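Local coordinates for periplasmic binding protein/LacI transcriptional regulator (Burkholderia multivorans, PDB 4YLE) that probably captures a simple sugar in the periplasm as the solute-binding component of an ABC transporter, holding it in the cleft between two alpha/beta lobes, at residues 275-279 and 280-284; 43-46 and 47-51; 209-212 and 213-217. One frame throughout, in Å; residues are numbered along the deposited sequence.

Contact 1: 275-279 and 280-284; sequences ADQYA and AKQAV
The side-chain amide of Q282 reaches back from the first turn of helix 279-295 to Q277, and its nitrogen is the donor to both oxygens of that residue. NE2 of Q282 lies 2.9 Å from the backbone O of Q277 (N-H...O angle 153°) and 3.1 Å from its side-chain OE1. Both acceptors lie close to the plane of the Q282 amide, as expected if each N-H serves one of them, but at the receiving end NE2 stands above each carbonyl plane. With chi1 of Q277 at 60°, its CG sits between backbone N and carbonyl carbon, which carries OE1 to within bonding distance of Q282 NE2; the amide planes are 41° apart. NE2 of Q277 is left for D257 and the unknown bound ligand, so Q282 is a second-shell residue to the ligand pocket of this periplasmic binding protein fold. Y278 is the N-cap residue: its O accepts from Q282 N at 3.0 Å, and A279 O from A283 N at 3.2 Å. An Asx turn precedes the helix, with D276 OD1 receiving Y278 N at 2.9 Å on the anti side of the carboxylate. The other oxygen, D276 OD2, is hydrogen-bonded by N258, while Y278 OH pairs with D312.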
loop_
_atom_site.group_PDB
_atom_site.type_symbol
_atom_site.label_atom_id
_atom_site.label_comp_id
_atom_site.label_asym_id
_atom_site.label_seq_id
_atom_site.Cartn_x
_atom_site.Cartn_y
_atom_site.Cartn_z
ATOM N N ALA A 275 -0.791 -7.372 8.758
ATOM C CA ALA A 275 -2.145 -7.511 8.207
ATOM C C ALA A 275 -2.009 -7.929 6.779
ATOM O O ALA A 275 -1.089 -7.483 6.081
ATOM C CB ALA A 275 -2.936 -6.220 8.306
ATOM N N ASP A 276 -2.930 -8.776 6.326
ATOM C CA ASP A 276 -2.942 -9.152 4.926
ATOM C C ASP A 276 -4.015 -8.320 4.248
ATOM O O ASP A 276 -5.173 -8.357 4.639
ATOM C CB ASP A 276 -3.194 -10.643 4.753
ATOM C CG ASP A 276 -2.693 -11.172 3.417
ATOM O OD1 ASP A 276 -2.698 -10.403 2.436
ATOM O OD2 ASP A 276 -2.294 -12.347 3.337
ATOM N N GLN A 277 -3.600 -7.537 3.258
ATOM C CA GLN A 277 -4.529 -6.708 2.467
ATOM C C GLN A 277 -4.627 -7.228 1.043
ATOM O O GLN A 277 -5.164 -6.542 0.158
ATOM C CB GLN A 277 -4.114 -5.228 2.467
ATOM C CG GLN A 277 -2.730 -4.985 1.875
ATOM C CD GLN A 277 -2.467 -3.541 1.477
ATOM O OE1 GLN A 277 -3.358 -2.856 1.002
ATOM N NE2 GLN A 277 -1.231 -3.083 1.649
ATOM N N TYR A 278 -4.127 -8.439 0.821
ATOM C CA TYR A 278 -4.439 -9.184 -0.390
ATOM C C TYR A 278 -4.087 -8.451 -1.686
ATOM O O TYR A 278 -4.946 -8.049 -2.507
ATOM C CB TYR A 278 -5.903 -9.571 -0.329
ATOM C CG TYR A 278 -6.192 -10.338 0.955
ATOM C CD1 TYR A 278 -5.593 -11.566 1.187
ATOM C CD2 TYR A 278 -7.059 -9.847 1.919
ATOM C CE1 TYR A 278 -5.838 -12.277 2.360
ATOM C CE2 TYR A 278 -7.323 -10.569 3.093
ATOM C CZ TYR A 278 -6.706 -11.773 3.303
ATOM O OH TYR A 278 -6.969 -12.510 4.458
ATOM N N ALA A 279 -2.790 -8.358 -1.900
ATOM C CA ALA A 279 -2.236 -7.704 -3.074
ATOM C C ALA A 279 -2.744 -8.268 -4.398
ATOM O O ALA A 279 -3.125 -7.519 -5.316
ATOM C CB ALA A 279 -0.742 -7.793 -3.019
ATOM N N ALA A 280 -2.717 -9.589 -4.510
ATOM C CA ALA A 280 -3.070 -10.254 -5.736
ATOM C C ALA A 280 -4.548 -9.980 -5.998
ATOM O O ALA A 280 -4.931 -9.746 -7.120
ATOM C CB ALA A 280 -2.811 -11.735 -5.639
ATOM N N LYS A 281 -5.371 -10.055 -4.957
ATOM C CA LYS A 281 -6.798 -9.767 -5.103
ATOM C C LYS A 281 -7.029 -8.363 -5.647
ATOM O O LYS A 281 -7.845 -8.184 -6.528
ATOM C CB LYS A 281 -7.514 -9.928 -3.762
ATOM C CG LYS A 281 -9.019 -9.608 -3.831
ATOM C CD LYS A 281 -9.576 -9.361 -2.424
ATOM C CE LYS A 281 -9.984 -10.610 -1.768
ATOM N NZ LYS A 281 -11.163 -11.215 -2.431
ATOM N N GLN A 282 -6.299 -7.374 -5.128
ATOM C CA GLN A 282 -6.511 -5.997 -5.578
ATOM C C GLN A 282 -6.251 -5.866 -7.058
ATOM O O GLN A 282 -7.069 -5.239 -7.803
ATOM C CB GLN A 282 -5.650 -5.025 -4.809
ATOM C CG GLN A 282 -6.028 -4.929 -3.356
ATOM C CD GLN A 282 -5.252 -3.857 -2.662
ATOM O OE1 GLN A 282 -5.219 -2.722 -3.113
ATOM N NE2 GLN A 282 -4.643 -4.198 -1.528
ATOM N N ALA A 283 -5.164 -6.482 -7.530
ATOM C CA ALA A 283 -4.824 -6.379 -8.942
ATOM C C ALA A 283 -5.831 -7.159 -9.797
ATOM O O ALA A 283 -6.239 -6.695 -10.866
ATOM C CB ALA A 283 -3.449 -6.873 -9.202
ATOM N N VAL A 284 -6.195 -8.358 -9.365
ATOM C CA VAL A 284 -7.123 -9.160 -10.139
ATOM C C VAL A 284 -8.493 -8.463 -10.219
ATOM O O VAL A 284 -9.087 -8.388 -11.299
ATOM C CB VAL A 284 -7.269 -10.597 -9.564
ATOM C CG1 VAL A 284 -8.429 -11.352 -10.192
ATOM C CG2 VAL A 284 -5.954 -11.376 -9.798
#

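Contact 2: 43-46 and 47-51; sequences ANEF and FLTME
Different first torsions turn two consecutive phenylalanines into one aromatic pair: F46 carries its CG opposite the backbone N (chi1 -180°), whereas F47 swings its own CG beside the backbone N (chi1 -67°). The result is a T-shaped stack at the start of helix 45-60, the helix of the beta-alpha-beta unit that links strands 34-39 and 66-72. The edge of F46 points at the face of F47, with centroids 4.9 Å apart and planes at 88°. CD2 of F46 hangs 3.5 Å above the F47 plane, over the ring centre, which, with the near-perpendicular planes, makes the stack edge-to-face. Farther round the F46 ring, CE2 meets the methyl CE of selenomethionine M50.

The helix begins with N44 as N-cap. Its OD1 accepts from F46 N at 3.0 Å, the donor standing well above the amide plane, while its backbone O receives both F47 N and L48 N. The bond from L48 N, at 3.3 Å, is the longer but straighter of the two. N44 ND2 is committed elsewhere, to E75 and to the unknown ligand, so this cap also contributes to the ligand pocket. At the next position E45 O takes T49 N at 2.8 Å. The E45 carboxylate, which also accepts from N260 N, is joined to the threonine hydroxyl through a water that donates to E45 OE2 at 2.6 Å and lies 2.5 Å from T49 OG1.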
loop_
_atom_site.group_PDB
_atom_site.type_symbol
_atom_site.label_atom_id
_atom_site.label_comp_id
_atom_site.label_asym_id
_atom_site.label_seq_id
_atom_site.Cartn_x
_atom_site.Cartn_y
_atom_site.Cartn_z
ATOM N N ALA A 43 11.100 -3.619 -5.649
ATOM C CA ALA A 43 11.899 -4.162 -4.571
ATOM C C ALA A 43 10.970 -4.874 -3.561
ATOM O O ALA A 43 11.332 -5.908 -2.984
ATOM C CB ALA A 43 12.704 -3.058 -3.917
ATOM N N ASN A 44 9.743 -4.357 -3.449
ATOM C CA ASN A 44 8.820 -4.645 -2.338
ATOM C C ASN A 44 8.065 -5.928 -2.627
ATOM O O ASN A 44 7.390 -6.012 -3.666
ATOM C CB ASN A 44 7.855 -3.470 -2.190
ATOM C CG ASN A 44 6.914 -3.593 -0.998
ATOM O OD1 ASN A 44 6.796 -4.643 -0.363
ATOM N ND2 ASN A 44 6.246 -2.486 -0.690
ATOM N N GLU A 45 8.203 -6.940 -1.771
ATOM C CA GLU A 45 7.505 -8.187 -2.049
ATOM C C GLU A 45 5.996 -8.037 -2.219
ATOM O O GLU A 45 5.361 -8.848 -2.883
ATOM C CB GLU A 45 7.726 -9.221 -0.961
ATOM C CG GLU A 45 7.481 -10.626 -1.538
ATOM C CD GLU A 45 7.283 -11.699 -0.501
ATOM O OE1 GLU A 45 8.232 -12.502 -0.349
ATOM O OE2 GLU A 45 6.181 -11.751 0.124
ATOM N N PHE A 46 5.413 -7.047 -1.569
ATOM C CA PHE A 46 3.995 -6.782 -1.760
ATOM C C PHE A 46 3.639 -6.725 -3.248
ATOM O O PHE A 46 2.654 -7.321 -3.703
ATOM C CB PHE A 46 3.623 -5.475 -1.082
ATOM C CG PHE A 46 2.162 -5.113 -1.223
ATOM C CD1 PHE A 46 1.202 -5.658 -0.384
ATOM C CD2 PHE A 46 1.758 -4.194 -2.179
ATOM C CE1 PHE A 46 -0.143 -5.309 -0.520
ATOM C CE2 PHE A 46 0.442 -3.828 -2.310
ATOM C CZ PHE A 46 -0.523 -4.393 -1.490
ATOM N N PHE A 47 4.431 -5.997 -4.025
ATOM C CA PHE A 47 4.129 -5.866 -5.438
ATOM C C PHE A 47 4.560 -7.055 -6.240
ATOM O O PHE A 47 3.937 -7.360 -7.275
ATOM C CB PHE A 47 4.720 -4.559 -5.956
ATOM C CG PHE A 47 4.029 -3.381 -5.368
ATOM C CD1 PHE A 47 2.716 -3.113 -5.711
ATOM C CD2 PHE A 47 4.643 -2.603 -4.415
ATOM C CE1 PHE A 47 2.045 -2.052 -5.123
ATOM C CE2 PHE A 47 3.979 -1.543 -3.826
ATOM C CZ PHE A 47 2.673 -1.286 -4.169
ATOM N N LEU A 48 5.610 -7.750 -5.800
ATOM C CA LEU A 48 5.977 -8.976 -6.490
ATOM C C LEU A 48 4.857 -10.003 -6.332
ATOM O O LEU A 48 4.505 -10.676 -7.299
ATOM C CB LEU A 48 7.309 -9.502 -5.985
ATOM C CG LEU A 48 8.414 -8.454 -6.188
ATOM C CD1 LEU A 48 9.712 -9.049 -5.702
ATOM C CD2 LEU A 48 8.551 -7.967 -7.652
ATOM N N THR A 49 4.254 -10.055 -5.145
ATOM C CA THR A 49 3.102 -10.915 -4.874
ATOM C C THR A 49 1.900 -10.508 -5.722
ATOM O O THR A 49 1.200 -11.343 -6.308
ATOM C CB THR A 49 2.740 -10.853 -3.382
ATOM O OG1 THR A 49 3.774 -11.507 -2.638
ATOM C CG2 THR A 49 1.407 -11.548 -3.097
HETATM N N MSE A 50 1.681 -9.209 -5.816
HETATM C CA MSE A 50 0.628 -8.671 -6.653
HETATM C C MSE A 50 0.841 -9.073 -8.105
HETATM O O MSE A 50 -0.093 -9.556 -8.752
HETATM C CB MSE A 50 0.572 -7.142 -6.557
HETATM C CG MSE A 50 -0.538 -6.540 -7.357
HETATM SE SE MSE A 50 -0.536 -4.593 -7.347
HETATM C CE MSE A 50 -1.231 -4.403 -5.560
ATOM N N GLU A 51 2.053 -8.847 -8.609
ATOM C CA GLU A 51 2.406 -9.166 -9.998
ATOM C C GLU A 51 2.205 -10.638 -10.296
ATOM O O GLU A 51 1.617 -10.994 -11.324
ATOM C CB GLU A 51 3.859 -8.751 -10.284
ATOM C CG GLU A 51 4.226 -8.808 -11.734
ATOM C CD GLU A 51 5.679 -8.444 -11.990
ATOM O OE1 GLU A 51 6.527 -8.770 -11.140
ATOM O OE2 GLU A 51 5.957 -7.827 -13.038
HETATM O O HOH W 1 3.778 -10.802 -0.249
#

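Contact 3: 209-212 and 213-217; sequences KGNA and VASAM
N211 O is approached by two groups of S215: the backbone N donates to it at 2.9 Å, and the hydroxyl OG lies 3.2 Å from the same oxygen and 2.7 Å from a water. That water donates to N211 OD1, likewise at 2.7 Å, and so links the two side chains one turn apart. Their torsions place both groups beside the water: N211 holds CG anti to its backbone N (chi1 174°), while S215 holds OG beside its own N (chi1 -76°), leaving N211 ND2 4.2 Å from S215 OG. ND2 is instead bonded to G237 O, which ties this turn to helix 232-244.

On another side of the helix V213 lays CG2 3.4 Å from K209 O, the same oxygen that accepts V213 N at 177°, almost straight. V213 and selenomethionine M217, four residues on, both touch V170 and Q201, whereas A214 meets L227 and A241. With G210 O receiving A214 N and A212 O receiving A216 N, the i to i+4 ladder is unbroken: a regular alpha-helix packed against the four-stranded parallel sheet of an alpha/beta lobe.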
loop_
_atom_site.group_PDB
_atom_site.type_symbol
_atom_site.label_atom_id
_atom_site.label_comp_id
_atom_site.label_asym_id
_atom_site.label_seq_id
_atom_site.Cartn_x
_atom_site.Cartn_y
_atom_site.Cartn_z
ATOM N N LYS A 209 15.068 3.739 5.277
ATOM C CA LYS A 209 14.496 4.945 5.875
ATOM C C LYS A 209 13.661 4.582 7.138
ATOM O O LYS A 209 13.729 5.298 8.130
ATOM C CB LYS A 209 13.672 5.701 4.844
ATOM C CG LYS A 209 13.108 7.022 5.335
ATOM C CD LYS A 209 14.152 8.088 5.473
ATOM C CE LYS A 209 13.515 9.372 5.967
ATOM N NZ LYS A 209 14.510 10.452 6.158
ATOM N N GLY A 210 12.912 3.470 7.109
ATOM C CA GLY A 210 12.199 2.981 8.287
ATOM C C GLY A 210 13.135 2.724 9.455
ATOM O O GLY A 210 12.833 3.092 10.612
ATOM N N ASN A 211 14.272 2.092 9.148
ATOM C CA ASN A 211 15.300 1.815 10.142
ATOM C C ASN A 211 15.824 3.101 10.738
ATOM O O ASN A 211 15.997 3.205 11.963
ATOM C CB ASN A 211 16.450 1.015 9.522
ATOM C CG ASN A 211 17.613 0.829 10.480
ATOM O OD1 ASN A 211 18.610 1.538 10.392
ATOM N ND2 ASN A 211 17.483 -0.121 11.403
ATOM N N ALA A 212 16.088 4.095 9.894
ATOM C CA ALA A 212 16.667 5.345 10.389
ATOM C C ALA A 212 15.705 6.027 11.348
ATOM O O ALA A 212 16.110 6.489 12.424
ATOM C CB ALA A 212 17.019 6.290 9.247
ATOM N N VAL A 213 14.438 6.121 10.946
ATOM C CA VAL A 213 13.375 6.662 11.809
ATOM C C VAL A 213 13.186 5.904 13.117
ATOM O O VAL A 213 13.086 6.523 14.171
ATOM C CB VAL A 213 12.043 6.677 11.036
ATOM C CG1 VAL A 213 10.848 7.014 11.955
ATOM C CG2 VAL A 213 12.166 7.693 9.915
ATOM N N ALA A 214 13.096 4.579 13.056
ATOM C CA ALA A 214 12.943 3.763 14.257
ATOM C C ALA A 214 14.107 4.017 15.221
ATOM O O ALA A 214 13.922 4.145 16.438
ATOM C CB ALA A 214 12.860 2.278 13.896
ATOM N N SER A 215 15.311 4.085 14.669
ATOM C CA SER A 215 16.505 4.308 15.481
ATOM C C SER A 215 16.468 5.663 16.165
ATOM O O SER A 215 16.834 5.779 17.347
ATOM C CB SER A 215 17.750 4.169 14.620
ATOM O OG SER A 215 18.002 2.784 14.363
ATOM N N ALA A 216 16.021 6.679 15.436
ATOM C CA ALA A 216 15.887 8.004 16.005
ATOM C C ALA A 216 14.858 7.978 17.130
ATOM O O ALA A 216 15.078 8.582 18.173
ATOM C CB ALA A 216 15.493 9.019 14.946
HETATM N N MSE A 217 13.735 7.285 16.922
HETATM C CA MSE A 217 12.677 7.277 17.924
HETATM C C MSE A 217 13.131 6.560 19.210
HETATM O O MSE A 217 12.843 7.023 20.304
HETATM C CB MSE A 217 11.419 6.605 17.365
HETATM C CG MSE A 217 10.718 7.461 16.417
HETATM SE SE MSE A 217 9.238 6.418 15.675
HETATM C CE MSE A 217 8.502 7.911 14.610
HETATM O O HOH W 2 19.822 2.935 12.384
#

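How the contacts relate
From the N terminus, contact 2 comes first, at the start of helix 45-60; contact 3 follows within helix 207-220, and contact 1 is last, where strand 274-276 leads into helix 279-295. They run in series, none enclosing or crossing another, and each closes just a turn or so of chain. Contacts 1 and 2 nevertheless meet in space, their centres about 10 Å apart: Q277 NE2 packs 3.3 Å from F46 CE1, and A283 CB 3.5 Å from M50 CG. Both helices thus pack together beside the seven-stranded mixed sheet, near the bound ligand. Contact 3 belongs to the four-stranded sheet's lobe, with nearest atoms about 12 Å from contact 2 and about 16 Å from contact 1.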